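Local structure of methyl-coenzyme M reductase subunit beta (Methanosarcina barkeri, 1E6Y) at residues E[19-24]-E[232-237]; E[68-73]-E[150-155]; E[87-92]-E[111-116]. The protein forms part of methyl-coenzyme M reductase I, the nickel coenzyme F430 enzyme that releases methane from methyl-coenzyme M with coenzyme B as reductant. All coordinates share one frame; numbering follows the deposited sequence.

Three contacts illustrate how one chain is tied together over very different separations in sequence. From the N terminus, contact 1 begins just after strand 13-19, at 19-24, and is completed only when helix 228-241 arrives, 208 residues later, so it joins the N-terminal and C-terminal family regions. Within that span, contact 2 brings the loop at 68-73 to helix 149-157. Inside this second loop lies the shortest closure, contact 3, where the end of helix 78-89 meets 111-116 after a detour through strands 98-102 and 107-111. The closures are successively nested along the sequence, and none crosses another. Contacts 2 and 3 have centres about 25 Å apart, whereas those of contacts 1 and 2 are about 49 Å apart.

Contact 1. Residues E[19-24]-E[232-237]; sequences DIMSLA and HQLLGL
L234 presses its isobutyl group from helix 228-241 into the short 3-10 turn formed by 20-23, and its two methyls divide the work. CD1 lies 3.3 Å from the backbone O of I20 and also meets the CA of M21, while CD2 reaches 3.6 Å to the CA of A24. Much of what this leucine touches is therefore backbone. The CB of A24 adds a methyl contact to CD1, and the M21 side chain, bent at chi2 and chi3, turns back across L234 at about a right angle to set SD 3.9 Å from CD1.

I20 provides the return contact. With CG1 between the backbone N and the carbonyl carbon (chi1 64°) and the chain extended beyond it, CD1 is carried over to the helix, 4.0 Å from L234 CB and 3.9 Å from L235 CG. About one turn on from L234, L237 CD2 approaches the backbone O of L23 at 3.3 Å.

No hydrogen bond spans the interface; the turn is held partly by its own bonds. D19 OD1 accepts from M21 N in an Asx turn (2.9 Å), and D19 O receives both the N and the OG of S22.

The contact thus seats the link between strand 13-19 and helix 29-40 on helix 228-241, with F220 of helix 204-221 packing against A24 and L234, and helix 296-318 against L235.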
# COMPACT_ATOMS: atom_id res chain seq x y z
N ASP E 19 -0.73 -9.26 43.31
CA ASP E 19 -1.93 -9.55 42.55
C ASP E 19 -1.62 -9.33 41.07
O ASP E 19 -1.08 -8.28 40.70
CB ASP E 19 -3.06 -8.61 42.99
CG ASP E 19 -4.42 -9.07 42.51
OD1 ASP E 19 -4.64 -9.14 41.28
OD2 ASP E 19 -5.29 -9.33 43.36
N ILE E 20 -1.96 -10.30 40.23
CA ILE E 20 -1.63 -10.21 38.81
C ILE E 20 -2.34 -9.05 38.11
O ILE E 20 -1.84 -8.53 37.12
CB ILE E 20 -1.94 -11.54 38.06
CG1 ILE E 20 -3.44 -11.83 38.08
CG2 ILE E 20 -1.16 -12.68 38.68
CD1 ILE E 20 -3.85 -12.95 37.15
N MET E 21 -3.44 -8.59 38.69
CA MET E 21 -4.16 -7.42 38.17
C MET E 21 -3.33 -6.14 38.28
O MET E 21 -3.49 -5.22 37.48
CB MET E 21 -5.48 -7.23 38.90
CG MET E 21 -6.51 -8.30 38.60
SD MET E 21 -7.02 -8.28 36.87
CE MET E 21 -7.34 -10.02 36.61
N SER E 22 -2.45 -6.09 39.28
CA SER E 22 -1.59 -4.93 39.47
C SER E 22 -0.47 -4.90 38.44
O SER E 22 0.25 -3.91 38.32
CB SER E 22 -0.99 -4.95 40.88
OG SER E 22 -0.00 -5.96 41.00
N LEU E 23 -0.31 -6.01 37.71
CA LEU E 23 0.70 -6.13 36.67
C LEU E 23 0.18 -5.70 35.29
O LEU E 23 0.95 -5.65 34.33
CB LEU E 23 1.21 -7.57 36.59
CG LEU E 23 1.85 -8.14 37.86
CD1 LEU E 23 2.24 -9.59 37.64
CD2 LEU E 23 3.07 -7.31 38.25
N ALA E 24 -1.11 -5.41 35.20
CA ALA E 24 -1.72 -4.97 33.95
C ALA E 24 -1.07 -3.68 33.47
O ALA E 24 -0.87 -2.76 34.26
CB ALA E 24 -3.21 -4.77 34.13
N HIS E 232 -6.34 -14.20 31.84
CA HIS E 232 -5.62 -15.09 30.93
C HIS E 232 -4.25 -14.52 30.52
O HIS E 232 -3.23 -15.20 30.64
CB HIS E 232 -6.47 -15.35 29.68
CG HIS E 232 -5.92 -16.43 28.80
ND1 HIS E 232 -5.05 -16.17 27.76
CD2 HIS E 232 -6.13 -17.77 28.79
CE1 HIS E 232 -4.75 -17.30 27.15
NE2 HIS E 232 -5.39 -18.29 27.75
N GLN E 233 -4.23 -13.27 30.08
CA GLN E 233 -2.99 -12.65 29.61
C GLN E 233 -2.04 -12.29 30.76
O GLN E 233 -0.83 -12.42 30.63
CB GLN E 233 -3.30 -11.41 28.78
CG GLN E 233 -4.03 -11.72 27.47
CD GLN E 233 -3.34 -12.79 26.65
OE1 GLN E 233 -3.86 -13.89 26.49
NE2 GLN E 233 -2.15 -12.49 26.15
N LEU E 234 -2.61 -11.92 31.90
CA LEU E 234 -1.81 -11.50 33.05
C LEU E 234 -1.14 -12.66 33.76
O LEU E 234 -0.05 -12.51 34.31
CB LEU E 234 -2.67 -10.69 34.03
CG LEU E 234 -3.07 -9.31 33.52
CD1 LEU E 234 -3.91 -8.60 34.57
CD2 LEU E 234 -1.83 -8.49 33.19
N LEU E 235 -1.76 -13.84 33.73
CA LEU E 235 -1.09 -15.06 34.19
C LEU E 235 0.12 -15.37 33.29
O LEU E 235 1.19 -15.70 33.79
CB LEU E 235 -2.06 -16.24 34.18
CG LEU E 235 -3.07 -16.28 35.33
CD1 LEU E 235 -4.13 -17.33 35.04
CD2 LEU E 235 -2.37 -16.58 36.65
N GLY E 236 -0.05 -15.16 31.99
CA GLY E 236 1.06 -15.30 31.06
C GLY E 236 2.18 -14.31 31.33
O GLY E 236 3.35 -14.69 31.45
N LEU E 237 1.82 -13.03 31.46
CA LEU E 237 2.79 -11.99 31.78
C LEU E 237 3.54 -12.29 33.08
O LEU E 237 4.77 -12.23 33.13
CB LEU E 237 2.09 -10.63 31.89
CG LEU E 237 2.95 -9.44 32.35
CD1 LEU E 237 4.06 -9.18 31.35
CD2 LEU E 237 2.07 -8.21 32.49

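Contact 2. Residues E[68-73]-E[150-155]; sequences RGLNYD and PIVKSA
The guanidinium of R68 lies with one face against I151, whose CG1 sits 3.5 Å above its plane, offset toward the rim and nearest to NH1. The tyrosine ring of Y72 is used differently. Across the contact V152 CG2 comes to its edge, near the ring plane, 4.0 Å from CE2, while L70 CB from its own segment lies over one face, also toward the rim. The ring stacks in addition with F142.

R68 reaches its position by folding. Its chain bends at both chi2 and chi3 (-63° and -56°), curling the guanidinium back over I151 so that the isoleucine meets both ends of the arginine side chain, with I151 CD1 3.9 Å from R68 CB. NH1 also forms a salt bridge with D148, the residue just before helix 149-157.

In the fold, this is an irregular loop laid beside helix 149-157. The residues 68-73 follow helix 46-55 and lead to helix 78-89, and R68, L70 and Y72, every second residue, direct their side chains toward the helix. All the cross-contact packing on the helix falls on the adjacent residues I151 and V152.

L70 bridges these two with a single methyl. Its CD1 lies 3.7 Å from V152 CG2, the side chains crossing at about a right angle, and 4.0 Å from I151 CG2. Beyond the ring, Y72 OH hydrogen-bonds to T144 OG1, and V152 packs on I138 and M139 of helix 125-141.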
# COMPACT_ATOMS: atom_id res chain seq x y z
N ARG E 68 27.46 19.30 -2.83
CA ARG E 68 26.67 20.09 -1.88
C ARG E 68 27.22 19.86 -0.47
O ARG E 68 26.50 19.90 0.52
CB ARG E 68 25.19 19.74 -1.99
CG ARG E 68 24.53 19.89 -3.35
CD ARG E 68 24.55 21.36 -3.81
NE ARG E 68 23.92 22.17 -2.77
CZ ARG E 68 22.63 22.25 -2.52
NH1 ARG E 68 22.18 23.01 -1.52
NH2 ARG E 68 21.73 21.60 -3.25
N GLY E 69 28.51 19.54 -0.41
CA GLY E 69 29.14 19.16 0.84
C GLY E 69 29.17 20.26 1.88
O GLY E 69 29.44 21.42 1.56
N LEU E 70 28.83 19.91 3.12
CA LEU E 70 28.93 20.82 4.25
C LEU E 70 29.79 20.19 5.33
O LEU E 70 29.52 19.07 5.77
CB LEU E 70 27.54 21.15 4.80
CG LEU E 70 26.56 21.86 3.87
CD1 LEU E 70 25.19 21.94 4.53
CD2 LEU E 70 27.07 23.26 3.54
N ASN E 71 30.86 20.88 5.72
CA ASN E 71 31.79 20.36 6.72
C ASN E 71 31.54 20.99 8.08
O ASN E 71 32.10 22.04 8.41
CB ASN E 71 33.23 20.61 6.28
CG ASN E 71 33.54 19.99 4.93
OD1 ASN E 71 33.25 18.82 4.70
ND2 ASN E 71 34.07 20.79 4.02
N TYR E 72 30.61 20.39 8.82
CA TYR E 72 30.26 20.85 10.16
C TYR E 72 30.79 19.86 11.17
O TYR E 72 30.64 18.65 11.00
CB TYR E 72 28.74 20.96 10.31
CG TYR E 72 28.05 21.93 9.38
CD1 TYR E 72 28.77 22.91 8.69
CD2 TYR E 72 26.66 21.90 9.22
CE1 TYR E 72 28.12 23.83 7.86
CE2 TYR E 72 26.01 22.82 8.41
CZ TYR E 72 26.74 23.78 7.74
OH TYR E 72 26.08 24.69 6.95
N ASP E 73 31.40 20.37 12.23
CA ASP E 73 31.88 19.50 13.30
C ASP E 73 30.76 19.24 14.30
O ASP E 73 30.68 19.87 15.35
CB ASP E 73 33.08 20.14 14.01
CG ASP E 73 33.79 19.18 14.94
OD1 ASP E 73 33.48 17.97 14.93
OD2 ASP E 73 34.68 19.64 15.69
N PRO E 150 18.07 22.65 2.67
CA PRO E 150 17.56 21.31 2.32
C PRO E 150 18.55 20.19 2.62
O PRO E 150 18.15 19.08 2.97
CB PRO E 150 17.29 21.43 0.82
CG PRO E 150 17.00 22.87 0.61
CD PRO E 150 17.97 23.57 1.52
N ILE E 151 19.84 20.49 2.48
CA ILE E 151 20.91 19.53 2.72
C ILE E 151 21.04 19.22 4.21
O ILE E 151 21.17 18.06 4.61
CB ILE E 151 22.27 20.04 2.17
CG1 ILE E 151 22.17 20.29 0.66
CG2 ILE E 151 23.38 19.05 2.48
CD1 ILE E 151 21.86 19.04 -0.16
N VAL E 152 20.98 20.26 5.05
CA VAL E 152 21.01 20.07 6.50
C VAL E 152 19.79 19.28 6.96
O VAL E 152 19.90 18.32 7.72
CB VAL E 152 21.06 21.43 7.24
CG1 VAL E 152 20.90 21.21 8.74
CG2 VAL E 152 22.37 22.13 6.95
N LYS E 153 18.63 19.63 6.41
CA LYS E 153 17.37 19.00 6.79
C LYS E 153 17.39 17.50 6.49
O LYS E 153 17.06 16.69 7.36
CB LYS E 153 16.21 19.66 6.05
CG LYS E 153 14.84 19.34 6.63
CD LYS E 153 14.20 18.17 5.92
CE LYS E 153 12.82 17.88 6.47
NZ LYS E 153 12.16 16.79 5.71
N SER E 154 17.82 17.14 5.29
CA SER E 154 17.82 15.74 4.87
C SER E 154 18.95 14.91 5.48
O SER E 154 18.86 13.69 5.52
CB SER E 154 17.87 15.64 3.35
OG SER E 154 16.57 15.76 2.82
N ALA E 155 20.01 15.58 5.94
CA ALA E 155 21.05 14.89 6.70
C ALA E 155 20.43 14.28 7.96
O ALA E 155 20.81 13.19 8.38
CB ALA E 155 22.16 15.86 7.08

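Contact 3. Residues E[87-92]-E[111-116]; sequences KLVQVD and QSPKSR
V89 and S112 come within 6.0 Å of each other at their CA atoms, and Q90 and P113 within 6.2 Å, where the chain leaving helix 78-89 runs beside the chain entering helix 114-118. Q90 is the first residue to leave helical geometry (psi 154°), and the V89 carbonyl is left facing R116.

R116 grips that oxygen side-on with two nitrogens. NE donates to V89 O over 2.8 Å in the carbonyl plane, with an N-H...O angle of 153°; NH1 donates to the same atom over 2.9 Å, less straight at an N-H...O angle of 143° and from above that plane. The oxygen lies close to the guanidinium plane, so the pair of bonds should restrain the group's rotation. Over one face V91 CG2 sits 3.8 Å above its centre, adding an apolar cover to the polar grip.

V89 CG1 packs 3.7 Å from S112 OG and 3.9 Å from P113 CD. The V91 methyl CG2 also meets P113 CG at 3.7 Å and touches S115 OG. That hydroxyl donates to a water, which in turn donates to D92 OD2, so a single water joins S115 to D92 across the contact. From the second copy of this subunit, T26 packs on V91 and R116, and R27 hydrogen-bonds to V91 O.

Both segments rest against helix 125-141, V89 on A133 and R116 on V129, and residues 111-116 begin on the last residue of strand 107-111.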
# COMPACT_ATOMS: atom_id res chain seq x y z
N LYS E 87 16.63 22.73 24.76
CA LYS E 87 15.86 23.97 24.81
C LYS E 87 14.70 23.97 23.82
O LYS E 87 13.64 24.53 24.09
CB LYS E 87 16.77 25.17 24.52
CG LYS E 87 17.74 25.52 25.64
CD LYS E 87 18.61 26.71 25.27
CE LYS E 87 19.71 26.93 26.29
NZ LYS E 87 20.63 28.04 25.89
N LEU E 88 14.91 23.33 22.67
CA LEU E 88 13.90 23.27 21.62
C LEU E 88 12.89 22.15 21.84
O LEU E 88 11.72 22.27 21.45
CB LEU E 88 14.57 23.10 20.25
CG LEU E 88 15.40 24.29 19.77
CD1 LEU E 88 16.22 23.89 18.57
CD2 LEU E 88 14.48 25.45 19.44
N VAL E 89 13.34 21.05 22.43
CA VAL E 89 12.48 19.90 22.70
C VAL E 89 11.58 20.13 23.91
O VAL E 89 10.42 19.71 23.91
CB VAL E 89 13.32 18.62 22.92
CG1 VAL E 89 12.42 17.46 23.36
CG2 VAL E 89 14.05 18.24 21.65
N GLN E 90 12.09 20.82 24.93
CA GLN E 90 11.35 21.05 26.17
C GLN E 90 10.11 21.92 25.94
O GLN E 90 10.04 22.66 24.96
CB GLN E 90 12.25 21.68 27.23
CG GLN E 90 12.56 23.15 27.01
CD GLN E 90 13.21 23.80 28.22
OE1 GLN E 90 13.75 23.11 29.10
NE2 GLN E 90 13.16 25.12 28.28
N VAL E 91 9.11 21.74 26.79
CA VAL E 91 7.86 22.49 26.72
C VAL E 91 7.77 23.50 27.86
O VAL E 91 7.42 24.66 27.64
CB VAL E 91 6.64 21.53 26.75
CG1 VAL E 91 5.36 22.32 26.96
CG2 VAL E 91 6.56 20.72 25.46
N ASP E 92 8.05 23.04 29.07
CA ASP E 92 8.11 23.91 30.24
C ASP E 92 9.51 23.86 30.82
O ASP E 92 10.16 22.82 30.78
CB ASP E 92 7.09 23.47 31.32
CG ASP E 92 5.71 23.19 30.75
OD1 ASP E 92 5.13 24.09 30.10
OD2 ASP E 92 5.23 22.05 30.92
N GLN E 111 14.81 12.57 24.89
CA GLN E 111 13.53 12.22 25.50
C GLN E 111 12.67 13.47 25.58
O GLN E 111 13.00 14.42 26.29
CB GLN E 111 13.75 11.64 26.89
CG GLN E 111 14.79 10.54 26.94
CD GLN E 111 14.76 9.75 28.22
OE1 GLN E 111 15.31 10.17 29.24
NE2 GLN E 111 14.12 8.59 28.19
N SER E 112 11.62 13.50 24.77
CA SER E 112 10.63 14.58 24.82
C SER E 112 9.95 14.57 26.18
O SER E 112 9.83 13.52 26.82
CB SER E 112 9.58 14.38 23.73
OG SER E 112 10.07 14.79 22.46
N PRO E 113 9.49 15.74 26.65
CA PRO E 113 8.63 15.77 27.84
C PRO E 113 7.35 14.98 27.63
O PRO E 113 6.85 14.90 26.50
CB PRO E 113 8.35 17.26 28.03
CG PRO E 113 8.47 17.84 26.66
CD PRO E 113 9.58 17.06 26.01
N LYS E 114 6.82 14.40 28.70
CA LYS E 114 5.57 13.64 28.64
C LYS E 114 4.43 14.43 28.01
O LYS E 114 3.55 13.85 27.37
CB LYS E 114 5.16 13.17 30.04
CG LYS E 114 5.89 11.92 30.49
CD LYS E 114 5.65 11.61 31.96
CE LYS E 114 6.32 10.29 32.33
NZ LYS E 114 6.44 10.06 33.80
N SER E 115 4.48 15.75 28.15
CA SER E 115 3.45 16.62 27.60
C SER E 115 3.26 16.47 26.09
O SER E 115 2.14 16.62 25.59
CB SER E 115 3.77 18.09 27.94
OG SER E 115 5.02 18.48 27.41
N ARG E 116 4.33 16.16 25.36
CA ARG E 116 4.21 15.98 23.90
C ARG E 116 3.46 14.68 23.58
O ARG E 116 2.70 14.65 22.62
CB ARG E 116 5.56 16.01 23.21
CG ARG E 116 6.28 17.35 23.35
CD ARG E 116 7.50 17.43 22.45
NE ARG E 116 8.19 18.72 22.51
CZ ARG E 116 7.77 19.84 21.91
NH1 ARG E 116 8.53 20.93 22.06
NH2 ARG E 116 6.67 19.90 21.20
O HOH W 1 6.36 19.75 29.64